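PDB 4I1D: ABC transporter substrate-binding protein from Bradyrhizobium japonicum, which probably captures small solutes, perhaps polyamines, in the periplasm for uptake by an ABC transporter, and can hold D-malate in its pocket. Local coordinates for residues A145-A150 / D167-K172. Sequence-based numbering, arbitrary orientation.
Sequences ATLEAA and DRAFKK. With SO4 (sulfate ion), chain G.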
loop_
_atom_site.group_PDB
_atom_site.type_symbol
_atom_site.label_atom_id
_atom_site.label_comp_id
_atom_site.label_asym_id
_atom_site.label_seq_id
_atom_site.Cartn_x
_atom_site.Cartn_y
_atom_site.Cartn_z
ATOM N N ALA A 145 33.964 -4.873 0.928
ATOM C CA ALA A 145 35.111 -3.957 1.047
ATOM C C ALA A 145 34.873 -2.879 2.103
ATOM O O ALA A 145 35.790 -2.502 2.827
ATOM C CB ALA A 145 35.458 -3.317 -0.295
ATOM N N THR A 146 33.643 -2.384 2.182
ATOM C CA THR A 146 33.290 -1.370 3.173
ATOM C C THR A 146 33.496 -1.882 4.609
ATOM O O THR A 146 34.120 -1.201 5.438
ATOM C CB THR A 146 31.837 -0.887 2.974
ATOM O OG1 THR A 146 31.649 -0.493 1.609
ATOM C CG2 THR A 146 31.518 0.294 3.886
ATOM N N LEU A 147 32.981 -3.079 4.903
ATOM C CA LEU A 147 33.163 -3.672 6.229
ATOM C C LEU A 147 34.644 -3.818 6.534
ATOM O O LEU A 147 35.087 -3.478 7.626
ATOM C CB LEU A 147 32.497 -5.041 6.323
ATOM C CG LEU A 147 30.977 -5.054 6.193
ATOM C CD1 LEU A 147 30.444 -6.410 6.609
ATOM C CD2 LEU A 147 30.363 -3.958 7.045
ATOM N N GLU A 148 35.412 -4.336 5.578
ATOM C CA GLU A 148 36.860 -4.480 5.792
ATOM C C GLU A 148 37.517 -3.150 6.184
ATOM O O GLU A 148 38.304 -3.093 7.131
ATOM C CB GLU A 148 37.552 -5.073 4.559
ATOM C CG GLU A 148 37.295 -6.561 4.345
ATOM C CD GLU A 148 36.025 -6.867 3.549
ATOM O OE1 GLU A 148 35.886 -8.031 3.108
ATOM O OE2 GLU A 148 35.172 -5.965 3.360
ATOM N N ALA A 149 37.180 -2.083 5.462
ATOM C CA ALA A 149 37.792 -0.777 5.697
ATOM C C ALA A 149 37.446 -0.258 7.090
ATOM O O ALA A 149 38.286 0.345 7.778
ATOM C CB ALA A 149 37.360 0.227 4.622
ATOM N N ALA A 150 36.206 -0.489 7.503
ATOM C CA ALA A 150 35.774 -0.073 8.825
ATOM C C ALA A 150 36.580 -0.798 9.895
ATOM O O ALA A 150 36.936 -0.209 10.902
ATOM C CB ALA A 150 34.280 -0.329 9.012
ATOM N N ASP A 167 29.761 -7.160 13.932
ATOM C CA ASP A 167 29.268 -6.164 14.892
ATOM C C ASP A 167 30.239 -4.990 14.988
ATOM O O ASP A 167 29.843 -3.835 14.910
ATOM C CB ASP A 167 29.084 -6.764 16.292
ATOM C CG ASP A 167 27.975 -7.799 16.350
ATOM O OD1 ASP A 167 27.303 -8.024 15.319
ATOM O OD2 ASP A 167 27.770 -8.389 17.436
ATOM N N ARG A 168 31.514 -5.310 15.170
ATOM C CA ARG A 168 32.563 -4.309 15.275
ATOM C C ARG A 168 32.627 -3.425 14.020
ATOM O O ARG A 168 32.801 -2.211 14.102
ATOM C CB ARG A 168 33.897 -5.009 15.510
ATOM C CG ARG A 168 35.066 -4.089 15.730
ATOM C CD ARG A 168 36.337 -4.885 15.950
ATOM N NE ARG A 168 37.471 -4.006 16.204
ATOM C CZ ARG A 168 38.704 -4.436 16.436
ATOM N NH1 ARG A 168 38.956 -5.739 16.442
ATOM N NH2 ARG A 168 39.682 -3.567 16.662
ATOM N N ALA A 169 32.470 -4.024 12.853
ATOM C CA ALA A 169 32.513 -3.219 11.638
ATOM C C ALA A 169 31.325 -2.246 11.565
ATOM O O ALA A 169 31.500 -1.081 11.199
ATOM C CB ALA A 169 32.552 -4.097 10.439
ATOM N N PHE A 170 30.125 -2.725 11.906
ATOM C CA PHE A 170 28.926 -1.883 11.869
ATOM C C PHE A 170 28.977 -0.766 12.913
ATOM O O PHE A 170 28.532 0.354 12.658
ATOM C CB PHE A 170 27.637 -2.709 12.009
ATOM C CG PHE A 170 27.185 -3.350 10.709
ATOM C CD1 PHE A 170 27.126 -4.733 10.573
ATOM C CD2 PHE A 170 26.826 -2.563 9.621
ATOM C CE1 PHE A 170 26.709 -5.324 9.371
ATOM C CE2 PHE A 170 26.415 -3.142 8.414
ATOM C CZ PHE A 170 26.359 -4.526 8.290
ATOM N N LYS A 171 29.534 -1.057 14.080
ATOM C CA LYS A 171 29.646 -0.018 15.087
ATOM C C LYS A 171 30.539 1.099 14.541
ATOM O O LYS A 171 30.217 2.287 14.645
ATOM C CB LYS A 171 30.191 -0.570 16.408
ATOM C CG LYS A 171 30.086 0.432 17.544
ATOM C CD LYS A 171 30.740 -0.045 18.829
ATOM C CE LYS A 171 30.615 1.024 19.916
ATOM N NZ LYS A 171 31.293 0.638 21.192
ATOM N N LYS A 172 31.651 0.708 13.931
ATOM C CA LYS A 172 32.603 1.678 13.407
ATOM C C LYS A 172 31.970 2.487 12.255
ATOM O O LYS A 172 32.214 3.684 12.096
ATOM C CB LYS A 172 33.883 0.954 12.979
ATOM C CG LYS A 172 35.119 1.820 12.883
ATOM C CD LYS A 172 35.565 2.328 14.248
ATOM C CE LYS A 172 36.792 3.200 14.092
ATOM N NZ LYS A 172 37.061 4.056 15.276
HETATM S S SO4 G . 42.600 -5.570 17.757
HETATM O O1 SO4 G . 43.167 -4.530 16.899
HETATM O O2 SO4 G . 41.822 -6.504 16.946
HETATM O O3 SO4 G . 43.673 -6.297 18.428
HETATM O O4 SO4 G . 41.739 -4.962 18.770
#
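Ala-150 and Ala-169 face each other where helices 146-153 and 166-176 cross almost at right angles, their local axes 8.5 Å apart at an angle of 81°. The small side chains are consistent with so close an approach: Ala-150 CB rests 3.6 Å from Ala-169 O, while Ala-169 CB lies over the backbone of the other helix, 3.8 Å from Leu-147 O. Leu-147 closes one flank. With CG anti to its carbonyl carbon (chi1 -65°), the leucine sends one methyl, CD2, to Ala-169 CB at 4.0 Å and over the Phe-170 ring, 4.2 Å above its plane and offset toward the rim. Trp-318 of helix 309-321 and Leu-173 extend this apolar cluster.

On the other flank Lys-172 uses its aliphatic root, CG coming within 3.4 Å of Ala-150 O. A bend at chi2 then turns the chain away from residues 145-150, and NZ forms a salt bridge with Glu-175.

Arg-168 runs fully extended past the contact, presenting the edge of its guanidinium to a sulfate ion. Arg-168 NH1 gives sulfate O2 a nearly straight hydrogen bond (3.0 Å, 173°), whereas that from NH2 to O4 is weak and bent; NE is salt-bridged to Asp-154. A leucine here would probably cost Asp-154 this cationic partner and leave the sulfate without its two-pronged grip. Away from the malate pocket, the arrangement is plain alanine-centred helix-helix packing within one lobe of a periplasmic binding protein fold.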